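Local atomic coordinates of 3-hexulose-6-phosphate synthase (PDB entry 3AJX), a protein that belongs to the HUMPS family of TIM-barrel enzymes and is a two-subunit protein with a bound magnesium ion. Residues K61-G66 and G85-S90; A93-A98 and K104-D109. The protein carries 1 engineered substitution. One frame throughout, in Å; residues are numbered along the deposited sequence.

The two contacts follow one another along the chain, contact 1 closing before contact 2 opens, and their centres lie about 10 Å apart, on the same side of the chain's centre. Helix 89-102 is common to both: its first residues belong to contact 1, and its middle packs on strand 105-109 in contact 2. They also touch directly. Gly85 N lies 2.9 Å from Asp109 O, probably a hydrogen bond, and Ala95 CB sits 3.6 Å from Gly66 O. Contact 1 brings the end of strand 55-62 and the loop after it against the loop entering helix 89-102, beside the second subunit; contact 2 packs that helix on strand 105-109 of the parallel barrel.

Contact 1 of 2, residues K61-G66 and G85-S90; sequences KTMDAG and GSADDS
The thioether end of Met63 lies over one face of the peptide group joining Ser86 to Ala87. Its CE methyl stands above that plane, 3.4 Å from Ser86 O, while Met63 SD passes 3.5 Å from Ser86 OG, a van der Waals approach. From the 85-90 loop, Ala87 points its methyl at the backbone of 61-66, with Ala87 CB 3.7 Å from Met63 O and 4.2 Å from Met63 SD. The methionine chain starts off anti to the backbone N (chi1 -176°) and then bends at chi2 (62°), which swings the sulfur and methyl across to the Ser86-Ala87 turn.

A water completes the join, donating a hydrogen bond to Met63 O at 2.6 Å and accepting from Asp88 N at 2.9 Å, so two backbone groups are satisfied through one molecule. Next to it, Asp88 is the N-cap residue of helix 89-102, and its carboxylate caps Ser90 N. Asp88 OD2 takes Ser90 N at 3.0 Å and Ser90 OG at 2.6 Å on its anti side, the two donors arriving from opposite faces of the plane. The same oxygen forms a salt bridge with Lys142 of the second subunit, a charge that probably favours the ionised acid.

Within the barrel, this contact joins the loop after strand 55-62 to the loop between strand 80-84 and helix 89-102. Met63 also packs on Leu84 of that neighbouring strand and on Ile111 of the second subunit, and Thr62 OG1 is hydrogen-bonded to Glu69 OE1 of helix 66-75.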
loop_
_atom_site.group_PDB
_atom_site.type_symbol
_atom_site.label_atom_id
_atom_site.label_comp_id
_atom_site.label_asym_id
_atom_site.label_seq_id
_atom_site.Cartn_x
_atom_site.Cartn_y
_atom_site.Cartn_z
ATOM N N LYS A 61 2.847 1.653 4.192
ATOM C CA LYS A 61 1.439 1.270 4.292
ATOM C C LYS A 61 1.304 -0.199 3.900
ATOM O O LYS A 61 0.419 -0.584 3.136
ATOM C CB LYS A 61 0.549 2.145 3.399
ATOM C CG LYS A 61 0.231 3.511 3.997
ATOM C CD LYS A 61 -0.844 4.230 3.195
ATOM C CE LYS A 61 -1.191 5.581 3.802
ATOM N NZ LYS A 61 -0.025 6.509 3.800
ATOM N N THR A 62 2.199 -1.013 4.446
ATOM C CA THR A 62 2.212 -2.443 4.174
ATOM C C THR A 62 0.887 -3.131 4.490
ATOM O O THR A 62 0.294 -2.912 5.546
ATOM C CB THR A 62 3.331 -3.113 4.968
ATOM O OG1 THR A 62 4.579 -2.520 4.590
ATOM C CG2 THR A 62 3.370 -4.613 4.692
ATOM N N MET A 63 0.434 -3.974 3.567
ATOM C CA MET A 63 -0.820 -4.693 3.749
ATOM C C MET A 63 -0.589 -6.200 3.836
ATOM O O MET A 63 -1.432 -6.935 4.344
ATOM C CB MET A 63 -1.766 -4.381 2.591
ATOM C CG MET A 63 -3.152 -4.990 2.717
ATOM S SD MET A 63 -4.066 -4.394 4.155
ATOM C CE MET A 63 -5.278 -5.707 4.334
ATOM N N ASP A 64 0.555 -6.652 3.334
ATOM C CA ASP A 64 0.887 -8.073 3.356
ATOM C C ASP A 64 2.403 -8.235 3.304
ATOM O O ASP A 64 3.106 -7.318 2.882
ATOM C CB ASP A 64 0.221 -8.776 2.171
ATOM C CG ASP A 64 0.452 -10.275 2.172
ATOM O OD1 ASP A 64 0.394 -10.892 3.259
ATOM O OD2 ASP A 64 0.683 -10.834 1.080
ATOM N N ALA A 65 2.898 -9.397 3.728
ATOM C CA ALA A 65 4.339 -9.656 3.769
ATOM C C ALA A 65 4.945 -8.578 4.668
ATOM O O ALA A 65 5.833 -7.824 4.263
ATOM C CB ALA A 65 4.941 -9.587 2.367
ATOM N N GLY A 66 4.434 -8.510 5.892
ATOM C CA GLY A 66 4.885 -7.508 6.838
ATOM C C GLY A 66 6.367 -7.508 7.144
ATOM O O GLY A 66 7.008 -6.454 7.137
ATOM N N GLY A 85 -3.341 -0.721 9.724
ATOM C CA GLY A 85 -4.056 -1.359 10.814
ATOM C C GLY A 85 -5.026 -2.396 10.273
ATOM O O GLY A 85 -5.465 -3.289 10.997
ATOM N N SER A 86 -5.363 -2.273 8.993
ATOM C CA SER A 86 -6.278 -3.204 8.338
ATOM C C SER A 86 -5.588 -4.520 7.983
ATOM O O SER A 86 -6.245 -5.490 7.606
ATOM C CB SER A 86 -6.837 -2.579 7.065
ATOM O OG SER A 86 -5.780 -2.197 6.207
ATOM N N ALA A 87 -4.264 -4.550 8.094
ATOM C CA ALA A 87 -3.508 -5.756 7.783
ATOM C C ALA A 87 -3.752 -6.835 8.828
ATOM O O ALA A 87 -4.184 -6.553 9.946
ATOM C CB ALA A 87 -2.019 -5.440 7.712
ATOM N N ASP A 88 -3.483 -8.078 8.453
ATOM C CA ASP A 88 -3.655 -9.201 9.363
ATOM C C ASP A 88 -2.726 -8.996 10.556
ATOM O O ASP A 88 -1.672 -8.377 10.422
ATOM C CB ASP A 88 -3.282 -10.500 8.648
ATOM C CG ASP A 88 -3.718 -11.726 9.411
ATOM O OD1 ASP A 88 -4.916 -12.066 9.337
ATOM O OD2 ASP A 88 -2.870 -12.341 10.089
ATOM N N ASP A 89 -3.103 -9.511 11.722
ATOM C CA ASP A 89 -2.246 -9.370 12.893
ATOM C C ASP A 89 -0.869 -9.971 12.617
ATOM O O ASP A 89 0.146 -9.436 13.061
ATOM C CB ASP A 89 -2.863 -10.071 14.109
ATOM C CG ASP A 89 -4.033 -9.309 14.701
ATOM O OD1 ASP A 89 -4.361 -8.212 14.203
ATOM O OD2 ASP A 89 -4.624 -9.814 15.680
ATOM N N SER A 90 -0.832 -11.082 11.884
ATOM C CA SER A 90 0.433 -11.745 11.581
ATOM C C SER A 90 1.340 -10.865 10.725
ATOM O O SER A 90 2.564 -10.966 10.801
ATOM C CB SER A 90 0.185 -13.087 10.880
ATOM O OG SER A 90 -0.391 -12.906 9.600
HETATM O O HOH W 1 -2.296 -8.851 5.935
#

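Contact 2 of 2, residues A93-A98 and K104-D109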
loop_
_atom_site.group_PDB
_atom_site.type_symbol
_atom_site.label_atom_id
_atom_site.label_comp_id
_atom_site.label_asym_id
_atom_site.label_seq_id
_atom_site.Cartn_x
_atom_site.Cartn_y
_atom_site.Cartn_z
ATOM N N ALA A 93 2.727 -8.350 13.096
ATOM C CA ALA A 93 3.683 -9.071 13.929
ATOM C C ALA A 93 5.005 -9.264 13.186
ATOM O O ALA A 93 6.076 -9.153 13.776
ATOM C CB ALA A 93 3.110 -10.425 14.335
ATOM N N GLY A 94 4.918 -9.555 11.890
ATOM C CA GLY A 94 6.109 -9.758 11.086
ATOM C C GLY A 94 6.922 -8.483 10.966
ATOM O O GLY A 94 8.150 -8.511 11.040
ATOM N N ALA A 95 6.237 -7.362 10.766
ATOM C CA ALA A 95 6.916 -6.080 10.657
ATOM C C ALA A 95 7.590 -5.758 11.991
ATOM O O ALA A 95 8.723 -5.273 12.025
ATOM C CB ALA A 95 5.919 -4.988 10.296
ATOM N N VAL A 96 6.890 -6.025 13.089
ATOM C CA VAL A 96 7.440 -5.766 14.413
ATOM C C VAL A 96 8.690 -6.616 14.651
ATOM O O VAL A 96 9.658 -6.155 15.257
ATOM C CB VAL A 96 6.387 -6.045 15.516
ATOM C CG1 VAL A 96 7.050 -6.085 16.891
ATOM C CG2 VAL A 96 5.316 -4.952 15.490
ATOM N N LYS A 97 8.678 -7.849 14.152
ATOM C CA LYS A 97 9.824 -8.737 14.320
ATOM C C LYS A 97 11.034 -8.135 13.602
ATOM O O LYS A 97 12.154 -8.150 14.123
ATOM C CB LYS A 97 9.493 -10.123 13.761
ATOM C CG LYS A 97 10.460 -11.215 14.172
ATOM C CD LYS A 97 9.925 -12.573 13.747
ATOM C CE LYS A 97 10.768 -13.701 14.306
ATOM N NZ LYS A 97 10.259 -15.037 13.875
ATOM N N ALA A 98 10.807 -7.589 12.413
ATOM C CA ALA A 98 11.898 -6.973 11.664
ATOM C C ALA A 98 12.373 -5.719 12.396
ATOM O O ALA A 98 13.568 -5.438 12.449
ATOM C CB ALA A 98 11.443 -6.618 10.259
ATOM N N LYS A 104 14.657 -0.821 15.468
ATOM C CA LYS A 104 13.916 0.276 14.863
ATOM C C LYS A 104 12.447 0.120 15.226
ATOM O O LYS A 104 12.122 -0.607 16.166
ATOM C CB LYS A 104 14.144 0.289 13.348
ATOM C CG LYS A 104 15.552 0.784 12.990
ATOM C CD LYS A 104 15.842 0.769 11.498
ATOM C CE LYS A 104 17.194 1.424 11.210
ATOM N NZ LYS A 104 17.557 1.408 9.762
ATOM N N GLY A 105 11.547 0.788 14.514
ATOM C CA GLY A 105 10.158 0.665 14.903
ATOM C C GLY A 105 9.077 0.688 13.849
ATOM O O GLY A 105 9.258 1.190 12.742
ATOM N N VAL A 106 7.932 0.134 14.225
ATOM C CA VAL A 106 6.778 0.079 13.354
ATOM C C VAL A 106 5.698 1.028 13.836
ATOM O O VAL A 106 5.412 1.117 15.034
ATOM C CB VAL A 106 6.166 -1.342 13.312
ATOM C CG1 VAL A 106 4.825 -1.308 12.594
ATOM C CG2 VAL A 106 7.110 -2.294 12.607
ATOM N N VAL A 107 5.109 1.745 12.888
ATOM C CA VAL A 107 4.018 2.654 13.177
ATOM C C VAL A 107 2.829 2.063 12.442
ATOM O O VAL A 107 2.905 1.792 11.248
ATOM C CB VAL A 107 4.299 4.067 12.634
ATOM C CG1 VAL A 107 3.049 4.950 12.783
ATOM C CG2 VAL A 107 5.474 4.671 13.383
ATOM N N VAL A 108 1.734 1.826 13.151
ATOM C CA VAL A 108 0.563 1.278 12.485
ATOM C C VAL A 108 -0.336 2.436 12.064
ATOM O O VAL A 108 -0.784 3.222 12.897
ATOM C CB VAL A 108 -0.201 0.303 13.408
ATOM C CG1 VAL A 108 -1.485 -0.158 12.729
ATOM C CG2 VAL A 108 0.686 -0.899 13.728
ATOM N N ASP A 109 -0.562 2.545 10.758
ATOM C CA ASP A 109 -1.393 3.602 10.190
ATOM C C ASP A 109 -2.846 3.145 10.253
ATOM O O ASP A 109 -3.234 2.191 9.577
ATOM C CB ASP A 109 -0.980 3.853 8.736
ATOM C CG ASP A 109 -1.628 5.086 8.152
ATOM O OD1 ASP A 109 -2.711 5.469 8.635
ATOM O OD2 ASP A 109 -1.062 5.665 7.202
#
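Val106 sends CG2 onto the face of the Ala95-Val96 peptide in helix 89-102, which packs on the strand. The methyl stands over the C=O bond, closer to the oxygen end, with Val106 CG2 3.4 Å from Ala95 O and 3.8 Å from Val96 N. It also meets a side chain, Ala95 CB lying 3.7 Å from Val106 CG2. Val96 adds a looser flank, its CG2 4.3 Å from Val106 CB. With CG1 of Val106 anti to the backbone N (chi1 170°), CG2 is set beside that nitrogen and becomes the branch that reaches the helix. The backbones come near, Val96 CA and Val106 CA being 6.0 Å apart, consistent with the small side chain of Ala95 at the interface.

This is the return half of a beta-alpha-beta unit, strand 80-84, helix 89-102 and strand 105-109, the repeating element of the TIM barrel; the apolar face of the helix covers the outside of the strands. Around these contacts, Val106 also packs on Val81 and Val83, and Ala95 on Val83 and on Ala70 of helix 66-75. In the strand itself, backbone hydrogen bonds pair Gly105 with Asp79 and Val81, Val107 with Val81 and Val83, and Val106 with Lys129. The helical turn is kept by Lys97 N bonding to Ala93 O and Ala98 N to Gly94 O. At the far end of the strand, Asp109 OD2 is hydrogen-bonded to His134 ND1.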